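Local coordinates for siderophore-interacting protein (Aeromonas hydrophila, PDB 6K2L) that binds FAD and probably reduces the ferric iron of iron-loaded siderophores so that the metal is released, at residues 79-84 with 105-110; 145-150 with 246-251. The protein carries 1 engineered substitution. All coordinates share one frame; numbering follows the deposited sequence.

The two contacts come one after the other along the chain and line the FAD site from its two domains. Contact 1 joins strand 79-89 of the six-stranded antiparallel barrel to helix 107-114. Contact 2 lies in the domain with the five-stranded parallel sheet, where residues 145-150 follow strand 138-144 and residues 246-251 follow strand 243-245. Their centres are about 12 Å apart. Contact 1 holds the pyrophosphate and one side of the flavin, contact 2 the other side of the flavin and the adenine, so the cofactor bridges the domains. They also meet directly where Thr84 CG2 lies 3.8 Å from Ala150 CA.

Contact 1 of 2, residues 79-84 with 105-110; sequences IMRTFT and GGPASR. With FAD (flavin-adenine dinucleotide), chain C.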
loop_
_atom_site.group_PDB
_atom_site.type_symbol
_atom_site.label_atom_id
_atom_site.label_comp_id
_atom_site.label_asym_id
_atom_site.label_seq_id
_atom_site.Cartn_x
_atom_site.Cartn_y
_atom_site.Cartn_z
ATOM N N ILE A 79 1.601 -19.787 -21.273
ATOM C CA ILE A 79 1.085 -18.535 -21.811
ATOM C C ILE A 79 1.124 -17.492 -20.706
ATOM O O ILE A 79 0.878 -17.798 -19.532
ATOM C CB ILE A 79 -0.342 -18.721 -22.357
ATOM C CG1 ILE A 79 -0.369 -19.876 -23.359
ATOM C CG2 ILE A 79 -0.849 -17.449 -23.013
ATOM C CD1 ILE A 79 -1.761 -20.398 -23.585
ATOM N N MET A 80 1.487 -16.264 -21.055
ATOM C CA MET A 80 1.645 -15.214 -20.063
ATOM C C MET A 80 0.605 -14.132 -20.293
ATOM O O MET A 80 0.285 -13.799 -21.441
ATOM C CB MET A 80 3.038 -14.624 -20.132
ATOM C CG MET A 80 4.077 -15.705 -20.280
ATOM S SD MET A 80 4.769 -16.072 -18.672
ATOM C CE MET A 80 5.921 -14.697 -18.609
ATOM N N ARG A 81 0.052 -13.619 -19.192
ATOM C CA ARG A 81 -0.761 -12.413 -19.243
ATOM C C ARG A 81 -0.287 -11.468 -18.156
ATOM O O ARG A 81 0.152 -11.907 -17.096
ATOM C CB ARG A 81 -2.259 -12.702 -19.043
ATOM C CG ARG A 81 -2.896 -13.555 -20.145
ATOM C CD ARG A 81 -2.994 -12.798 -21.419
ATOM N NE ARG A 81 -3.742 -13.485 -22.473
ATOM C CZ ARG A 81 -3.177 -14.222 -23.434
ATOM N NH1 ARG A 81 -1.869 -14.395 -23.436
ATOM N NH2 ARG A 81 -3.912 -14.760 -24.401
ATOM N N THR A 82 -0.422 -10.166 -18.400
ATOM C CA THR A 82 -0.070 -9.159 -17.410
ATOM C C THR A 82 -1.285 -8.776 -16.574
ATOM O O THR A 82 -2.364 -8.529 -17.117
ATOM C CB THR A 82 0.503 -7.919 -18.079
ATOM O OG1 THR A 82 1.617 -8.314 -18.879
ATOM C CG2 THR A 82 0.986 -6.924 -17.003
ATOM N N PHE A 83 -1.108 -8.717 -15.256
ATOM C CA PHE A 83 -2.195 -8.344 -14.358
ATOM C C PHE A 83 -1.630 -7.512 -13.223
ATOM O O PHE A 83 -0.422 -7.396 -13.047
ATOM C CB PHE A 83 -2.955 -9.574 -13.813
ATOM C CG PHE A 83 -3.981 -10.100 -14.781
ATOM C CD1 PHE A 83 -3.592 -10.896 -15.842
ATOM C CD2 PHE A 83 -5.310 -9.756 -14.653
ATOM C CE1 PHE A 83 -4.488 -11.341 -16.734
ATOM C CE2 PHE A 83 -6.214 -10.181 -15.561
ATOM C CZ PHE A 83 -5.805 -10.985 -16.610
ATOM N N THR A 84 -2.525 -6.908 -12.474
ATOM C CA THR A 84 -2.189 -6.013 -11.389
ATOM C C THR A 84 -2.389 -6.764 -10.084
ATOM O O THR A 84 -3.388 -7.473 -9.930
ATOM C CB THR A 84 -3.112 -4.802 -11.450
ATOM O OG1 THR A 84 -2.971 -4.196 -12.739
ATOM C CG2 THR A 84 -2.825 -3.775 -10.301
ATOM N N GLY A 105 -13.121 -14.602 -25.022
ATOM C CA GLY A 105 -12.200 -15.731 -24.950
ATOM C C GLY A 105 -10.767 -15.350 -24.608
ATOM O O GLY A 105 -10.419 -14.177 -24.441
ATOM N N GLY A 106 -9.909 -16.373 -24.504
ATOM C CA GLY A 106 -8.532 -16.198 -24.060
ATOM C C GLY A 106 -8.277 -16.959 -22.773
ATOM O O GLY A 106 -9.209 -17.223 -22.004
ATOM N N PRO A 107 -7.020 -17.346 -22.516
ATOM C CA PRO A 107 -6.750 -18.177 -21.326
ATOM C C PRO A 107 -7.059 -17.496 -20.005
ATOM O O PRO A 107 -7.563 -18.159 -19.096
ATOM C CB PRO A 107 -5.251 -18.496 -21.453
ATOM C CG PRO A 107 -4.691 -17.386 -22.282
ATOM C CD PRO A 107 -5.785 -17.041 -23.264
ATOM N N ALA A 108 -6.746 -16.207 -19.839
ATOM C CA ALA A 108 -7.040 -15.563 -18.555
ATOM C C ALA A 108 -8.541 -15.420 -18.330
ATOM O O ALA A 108 -9.016 -15.603 -17.204
ATOM C CB ALA A 108 -6.362 -14.191 -18.461
ATOM N N SER A 109 -9.296 -15.102 -19.387
ATOM C CA SER A 109 -10.752 -15.073 -19.281
ATOM C C SER A 109 -11.300 -16.423 -18.861
ATOM O O SER A 109 -12.223 -16.482 -18.041
ATOM C CB SER A 109 -11.388 -14.658 -20.610
ATOM O OG SER A 109 -12.798 -14.561 -20.469
ATOM N N ARG A 110 -10.743 -17.516 -19.398
ATOM C CA ARG A 110 -11.203 -18.834 -18.992
ATOM C C ARG A 110 -10.872 -19.111 -17.542
ATOM O O ARG A 110 -11.720 -19.608 -16.790
ATOM C CB ARG A 110 -10.595 -19.921 -19.874
ATOM C CG ARG A 110 -10.824 -21.325 -19.311
ATOM C CD ARG A 110 -9.911 -22.346 -19.981
ATOM N NE ARG A 110 -10.330 -22.668 -21.346
ATOM C CZ ARG A 110 -9.668 -23.500 -22.144
ATOM N NH1 ARG A 110 -8.558 -24.073 -21.692
ATOM N NH2 ARG A 110 -10.114 -23.762 -23.378
HETATM P PA FAD C . -6.886 -12.371 -24.627
HETATM O O1A FAD C . -6.620 -13.819 -24.892
HETATM O O2A FAD C . -5.647 -11.476 -24.494
HETATM O O5B FAD C . -7.770 -11.627 -25.765
HETATM C C5B FAD C . -8.979 -12.214 -26.292
HETATM C C4B FAD C . -9.900 -11.175 -26.897
HETATM O O4B FAD C . -10.635 -10.493 -25.856
HETATM C C3B FAD C . -9.260 -10.071 -27.736
HETATM O O3B FAD C . -10.120 -9.718 -28.818
HETATM C C2B FAD C . -9.101 -8.926 -26.726
HETATM O O2B FAD C . -9.107 -7.617 -27.290
HETATM C C1B FAD C . -10.342 -9.105 -25.858
HETATM N N9A FAD C . -10.131 -8.724 -24.484
HETATM C C8A FAD C . -9.017 -8.974 -23.723
HETATM N N7A FAD C . -9.109 -8.546 -22.484
HETATM C C5A FAD C . -10.379 -7.989 -22.428
HETATM C C6A FAD C . -11.092 -7.363 -21.389
HETATM N N6A FAD C . -10.615 -7.222 -20.151
HETATM N N1A FAD C . -12.339 -6.905 -21.668
HETATM C C2A FAD C . -12.820 -7.064 -22.905
HETATM N N3A FAD C . -12.241 -7.649 -23.961
HETATM C C4A FAD C . -11.020 -8.096 -23.653
HETATM N N1 FAD C . -6.588 -6.877 -17.009
HETATM C C2 FAD C . -7.391 -7.182 -15.947
HETATM O O2 FAD C . -8.491 -7.719 -16.095
HETATM N N3 FAD C . -6.980 -6.875 -14.660
HETATM C C4 FAD C . -5.798 -6.270 -14.309
HETATM O O4 FAD C . -5.540 -6.055 -13.125
HETATM C C4X FAD C . -4.941 -5.962 -15.441
HETATM N N5 FAD C . -3.770 -5.383 -15.200
HETATM C C5X FAD C . -2.969 -5.085 -16.274
HETATM C C6 FAD C . -1.752 -4.458 -16.040
HETATM C C7 FAD C . -0.909 -4.110 -17.092
HETATM C C7M FAD C . 0.414 -3.452 -16.789
HETATM C C8 FAD C . -1.279 -4.430 -18.412
HETATM C C8M FAD C . -0.375 -4.112 -19.578
HETATM C C9 FAD C . -2.490 -5.074 -18.646
HETATM C C9A FAD C . -3.339 -5.393 -17.595
HETATM N N10 FAD C . -4.589 -6.007 -17.815
HETATM C C10 FAD C . -5.426 -6.297 -16.755
HETATM C "C1'" FAD C . -5.037 -6.317 -19.185
HETATM C "C2'" FAD C . -5.053 -7.809 -19.524
HETATM O "O2'" FAD C . -3.729 -8.332 -19.669
HETATM C "C3'" FAD C . -5.829 -7.998 -20.831
HETATM O "O3'" FAD C . -7.214 -7.795 -20.563
HETATM C "C4'" FAD C . -5.641 -9.362 -21.492
HETATM O "O4'" FAD C . -5.898 -9.228 -22.893
HETATM C "C5'" FAD C . -6.534 -10.410 -20.863
HETATM O "O5'" FAD C . -6.197 -11.702 -21.400
HETATM P P FAD C . -7.313 -12.728 -21.839
HETATM O O1P FAD C . -6.603 -14.081 -21.975
HETATM O O2P FAD C . -8.466 -12.717 -20.941
HETATM O O3P FAD C . -7.737 -12.211 -23.292
#
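Strand 79-84 runs past the first turn of the helix that begins at Pro107, with CA atoms 7.9 Å apart at Ile79 and Pro107 and 7.1 Å apart at Arg81 and Ala108. No hydrogen bond joins the two backbones directly, and the FAD pyrophosphate fills much of the polar part of the interface. The sequence Arg81-Thr82-Phe83-Thr84 matches the Arg-x-Tyr/Phe-Ser/Thr motif of flavoproteins of the ferredoxin reductase type, and Gly106, the N-cap of the helix, opens a turn whose amides also serve the phosphates. Arg81 carries the junction. Its chain bends at chi2 (-70°), which brings one face of the guanidinium against Pro107, whose CG stands 3.4 Å from its plane, toward the rim of the group. The nitrogens then reach both phosphates: NE bonds FAD O1P, while NH2 bonds FAD O1A at an angle of 159°. NH1 turns back to Met80 O, which lies close to the guanidinium plane although the nitrogen sits above the carbonyl plane, and a salt bridge to Glu256 gives NH1 a second partner. With three nitrogens engaged, the rotation of the group is fixed. From the helix side, Ala108 N also donates to FAD O1P, at 3.0 Å, and the positive end of the helix probably adds to the attraction for the phosphate. Apolar packing flanks this polar core: Ile79 CG2 meets Pro107 CG at 3.9 Å, and Phe83 brings CZ to 3.7 Å from Ala108 CB. The Phe83 ring is steeply tilted against the flavin, its CE2 side reaching FAD C2, whereas Thr82 O accepts a hydrogen bond from the ribityl hydroxyl O2'. Beyond it, the flavin rim is held by Thr84, whose N donates to FAD O4 and whose OG1 donates to FAD N5 at 2.8 Å.

Contact 2 of 2, residues 145-150 with 246-251; sequences LTALPA and VPYWRH. With FAD (flavin-adenine dinucleotide), chain C.
Tyr248 is the first residue of 246-251 to meet 145-150, and its ring packs on the flavin beside Thr146. Thr146 O points at the ring edge in its plane, 3.3 Å from Tyr248 CD2, while FAD C7 lies over the centre of one face, 3.4 Å from the plane. The ring thus lies parallel to the dimethylbenzene part of the isoalloxazine, face to face with it, on the side of the flavin opposite Phe83. Ala147 closes on it more loosely, with CB 4.0 Å from Tyr248 CE2, and Ala150 CB approaches the hydroxyl, whose hydrogen-bond partner is Tyr244. Next comes Trp249, with chi1 of 64°, which sets CG between the backbone N and the carbonyl carbon and lays the indole against the adenine. Its benzene half does the touching, CZ3 coming to 3.3 Å from FAD N3A, and the ribose hydroxyl O2B lies at the ring edge, in plane. Thr146 crosses the other end of the indole at about a right angle: its CG2 is 3.4 Å from Trp249 NE1 and also 3.3 Å from FAD N6A. The methyl thus touches both the adenine amino group and the N-H end of the indole. The two oxygens of Asp144 separately bond Trp249 NE1 and Thr146 OG1, so one carboxylate orients both residues. Arg250 then contributes its carbonyl O, which accepts a hydrogen bond from FAD O2B at 2.8 Å. These residues belong to the part of the FAD site that the Rossmann-like domain supplies. Arg262 of helix 255-266 bonds the carbonyl oxygens of Pro247 and Tyr248, fastening the loop to that helix. On the other flank, 145-150 leads from strand 138-144 into helix 148-155, with Leu148 packing on Leu168 of strand 163-170 and Pro149 touching Asp98 of barrel strand 94-100.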
loop_
_atom_site.group_PDB
_atom_site.type_symbol
_atom_site.label_atom_id
_atom_site.label_comp_id
_atom_site.label_asym_id
_atom_site.label_seq_id
_atom_site.Cartn_x
_atom_site.Cartn_y
_atom_site.Cartn_z
ATOM N N LEU A 145 -12.131 -0.936 -17.001
ATOM C CA LEU A 145 -12.127 -1.978 -15.973
ATOM C C LEU A 145 -10.787 -2.706 -15.857
ATOM O O LEU A 145 -10.464 -3.213 -14.773
ATOM C CB LEU A 145 -13.222 -3.009 -16.247
ATOM C CG LEU A 145 -14.591 -2.567 -15.756
ATOM C CD1 LEU A 145 -15.599 -3.664 -15.995
ATOM C CD2 LEU A 145 -14.527 -2.162 -14.295
ATOM N N THR A 146 -10.005 -2.812 -16.940
ATOM C CA THR A 146 -8.711 -3.469 -16.794
ATOM C C THR A 146 -7.723 -2.634 -15.991
ATOM O O THR A 146 -6.777 -3.194 -15.423
ATOM C CB THR A 146 -8.113 -3.789 -18.153
ATOM O OG1 THR A 146 -7.774 -2.576 -18.820
ATOM C CG2 THR A 146 -9.091 -4.540 -18.990
ATOM N N ALA A 147 -7.948 -1.322 -15.900
ATOM C CA ALA A 147 -7.118 -0.397 -15.155
ATOM C C ALA A 147 -7.731 -0.018 -13.813
ATOM O O ALA A 147 -7.074 0.635 -13.008
ATOM C CB ALA A 147 -6.870 0.871 -15.984
ATOM N N LEU A 148 -8.972 -0.408 -13.554
ATOM C CA LEU A 148 -9.594 -0.069 -12.276
ATOM C C LEU A 148 -8.911 -0.719 -11.073
ATOM O O LEU A 148 -8.902 -0.102 -9.995
ATOM C CB LEU A 148 -11.084 -0.431 -12.326
ATOM C CG LEU A 148 -11.915 0.028 -11.136
ATOM C CD1 LEU A 148 -11.586 1.483 -10.875
ATOM C CD2 LEU A 148 -13.428 -0.199 -11.318
ATOM N N PRO A 149 -8.371 -1.931 -11.143
ATOM C CA PRO A 149 -7.678 -2.440 -9.946
ATOM C C PRO A 149 -6.433 -1.642 -9.579
ATOM O O PRO A 149 -6.230 -1.352 -8.390
ATOM C CB PRO A 149 -7.388 -3.897 -10.323
ATOM C CG PRO A 149 -8.498 -4.219 -11.323
ATOM C CD PRO A 149 -8.628 -2.995 -12.128
ATOM N N ALA A 150 -5.629 -1.242 -10.568
ATOM C CA ALA A 150 -4.465 -0.381 -10.347
ATOM C C ALA A 150 -4.851 0.985 -9.799
ATOM O O ALA A 150 -4.236 1.473 -8.837
ATOM C CB ALA A 150 -3.707 -0.181 -11.652
ATOM N N VAL A 246 0.331 3.359 -20.657
ATOM C CA VAL A 246 0.534 1.952 -20.958
ATOM C C VAL A 246 -0.809 1.409 -21.429
ATOM O O VAL A 246 -1.762 1.375 -20.645
ATOM C CB VAL A 246 1.023 1.165 -19.734
ATOM C CG1 VAL A 246 1.084 -0.292 -20.048
ATOM C CG2 VAL A 246 2.356 1.670 -19.268
ATOM N N PRO A 247 -0.951 0.989 -22.686
ATOM C CA PRO A 247 -2.225 0.374 -23.103
ATOM C C PRO A 247 -2.293 -1.048 -22.569
ATOM O O PRO A 247 -1.387 -1.854 -22.791
ATOM C CB PRO A 247 -2.169 0.420 -24.636
ATOM C CG PRO A 247 -0.863 1.178 -24.983
ATOM C CD PRO A 247 0.023 1.065 -23.792
ATOM N N TYR A 248 -3.346 -1.333 -21.799
ATOM C CA TYR A 248 -3.445 -2.635 -21.150
ATOM C C TYR A 248 -3.899 -3.709 -22.128
ATOM O O TYR A 248 -3.550 -4.880 -21.949
ATOM C CB TYR A 248 -4.394 -2.564 -19.955
ATOM C CG TYR A 248 -3.760 -2.002 -18.684
ATOM C CD1 TYR A 248 -2.574 -1.293 -18.732
ATOM C CD2 TYR A 248 -4.364 -2.168 -17.446
ATOM C CE1 TYR A 248 -2.007 -0.792 -17.590
ATOM C CE2 TYR A 248 -3.795 -1.673 -16.299
ATOM C CZ TYR A 248 -2.620 -0.989 -16.369
ATOM O OH TYR A 248 -2.024 -0.493 -15.224
ATOM N N TRP A 249 -4.654 -3.335 -23.158
ATOM C CA TRP A 249 -5.123 -4.249 -24.199
ATOM C C TRP A 249 -5.656 -3.430 -25.369
ATOM O O TRP A 249 -5.669 -2.194 -25.343
ATOM C CB TRP A 249 -6.211 -5.191 -23.689
ATOM C CG TRP A 249 -7.486 -4.501 -23.269
ATOM C CD1 TRP A 249 -7.652 -3.654 -22.206
ATOM C CD2 TRP A 249 -8.776 -4.606 -23.895
ATOM N NE1 TRP A 249 -8.964 -3.233 -22.130
ATOM C CE2 TRP A 249 -9.672 -3.805 -23.150
ATOM C CE3 TRP A 249 -9.264 -5.306 -25.005
ATOM C CZ2 TRP A 249 -11.022 -3.679 -23.487
ATOM C CZ3 TRP A 249 -10.605 -5.176 -25.343
ATOM C CH2 TRP A 249 -11.470 -4.372 -24.584
ATOM N N ARG A 250 -6.105 -4.130 -26.403
ATOM C CA ARG A 250 -6.592 -3.483 -27.615
ATOM C C ARG A 250 -7.813 -4.247 -28.095
ATOM O O ARG A 250 -7.730 -5.454 -28.335
ATOM C CB ARG A 250 -5.515 -3.443 -28.689
ATOM C CG ARG A 250 -5.948 -2.668 -29.909
ATOM C CD ARG A 250 -4.759 -2.292 -30.763
ATOM N NE ARG A 250 -5.134 -1.566 -31.978
ATOM C CZ ARG A 250 -4.280 -1.267 -32.959
ATOM N NH1 ARG A 250 -3.003 -1.636 -32.872
ATOM N NH2 ARG A 250 -4.702 -0.604 -34.032
ATOM N N HIS A 251 -8.941 -3.542 -28.191
ATOM C CA HIS A 251 -10.197 -4.105 -28.673
ATOM C C HIS A 251 -9.991 -4.929 -29.943
ATOM O O HIS A 251 -9.474 -4.423 -30.947
ATOM C CB HIS A 251 -11.175 -2.961 -28.926
ATOM C CG HIS A 251 -12.566 -3.404 -29.255
ATOM N ND1 HIS A 251 -13.074 -4.624 -28.864
ATOM C CD2 HIS A 251 -13.566 -2.771 -29.914
ATOM C CE1 HIS A 251 -14.323 -4.731 -29.278
ATOM N NE2 HIS A 251 -14.648 -3.617 -29.914
HETATM P PA FAD C . -6.886 -12.371 -24.627
HETATM O O1A FAD C . -6.620 -13.819 -24.892
HETATM O O2A FAD C . -5.647 -11.476 -24.494
HETATM O O5B FAD C . -7.770 -11.627 -25.765
HETATM C C5B FAD C . -8.979 -12.214 -26.292
HETATM C C4B FAD C . -9.900 -11.175 -26.897
HETATM O O4B FAD C . -10.635 -10.493 -25.856
HETATM C C3B FAD C . -9.260 -10.071 -27.736
HETATM O O3B FAD C . -10.120 -9.718 -28.818
HETATM C C2B FAD C . -9.101 -8.926 -26.726
HETATM O O2B FAD C . -9.107 -7.617 -27.290
HETATM C C1B FAD C . -10.342 -9.105 -25.858
HETATM N N9A FAD C . -10.131 -8.724 -24.484
HETATM C C8A FAD C . -9.017 -8.974 -23.723
HETATM N N7A FAD C . -9.109 -8.546 -22.484
HETATM C C5A FAD C . -10.379 -7.989 -22.428
HETATM C C6A FAD C . -11.092 -7.363 -21.389
HETATM N N6A FAD C . -10.615 -7.222 -20.151
HETATM N N1A FAD C . -12.339 -6.905 -21.668
HETATM C C2A FAD C . -12.820 -7.064 -22.905
HETATM N N3A FAD C . -12.241 -7.649 -23.961
HETATM C C4A FAD C . -11.020 -8.096 -23.653
HETATM N N1 FAD C . -6.588 -6.877 -17.009
HETATM C C2 FAD C . -7.391 -7.182 -15.947
HETATM O O2 FAD C . -8.491 -7.719 -16.095
HETATM N N3 FAD C . -6.980 -6.875 -14.660
HETATM C C4 FAD C . -5.798 -6.270 -14.309
HETATM O O4 FAD C . -5.540 -6.055 -13.125
HETATM C C4X FAD C . -4.941 -5.962 -15.441
HETATM N N5 FAD C . -3.770 -5.383 -15.200
HETATM C C5X FAD C . -2.969 -5.085 -16.274
HETATM C C6 FAD C . -1.752 -4.458 -16.040
HETATM C C7 FAD C . -0.909 -4.110 -17.092
HETATM C C7M FAD C . 0.414 -3.452 -16.789
HETATM C C8 FAD C . -1.279 -4.430 -18.412
HETATM C C8M FAD C . -0.375 -4.112 -19.578
HETATM C C9 FAD C . -2.490 -5.074 -18.646
HETATM C C9A FAD C . -3.339 -5.393 -17.595
HETATM N N10 FAD C . -4.589 -6.007 -17.815
HETATM C C10 FAD C . -5.426 -6.297 -16.755
HETATM C "C1'" FAD C . -5.037 -6.317 -19.185
HETATM C "C2'" FAD C . -5.053 -7.809 -19.524
HETATM O "O2'" FAD C . -3.729 -8.332 -19.669
HETATM C "C3'" FAD C . -5.829 -7.998 -20.831
HETATM O "O3'" FAD C . -7.214 -7.795 -20.563
HETATM C "C4'" FAD C . -5.641 -9.362 -21.492
HETATM O "O4'" FAD C . -5.898 -9.228 -22.893
HETATM C "C5'" FAD C . -6.534 -10.410 -20.863
HETATM O "O5'" FAD C . -6.197 -11.702 -21.400
HETATM P P FAD C . -7.313 -12.728 -21.839
HETATM O O1P FAD C . -6.603 -14.081 -21.975
HETATM O O2P FAD C . -8.466 -12.717 -20.941
HETATM O O3P FAD C . -7.737 -12.211 -23.292
#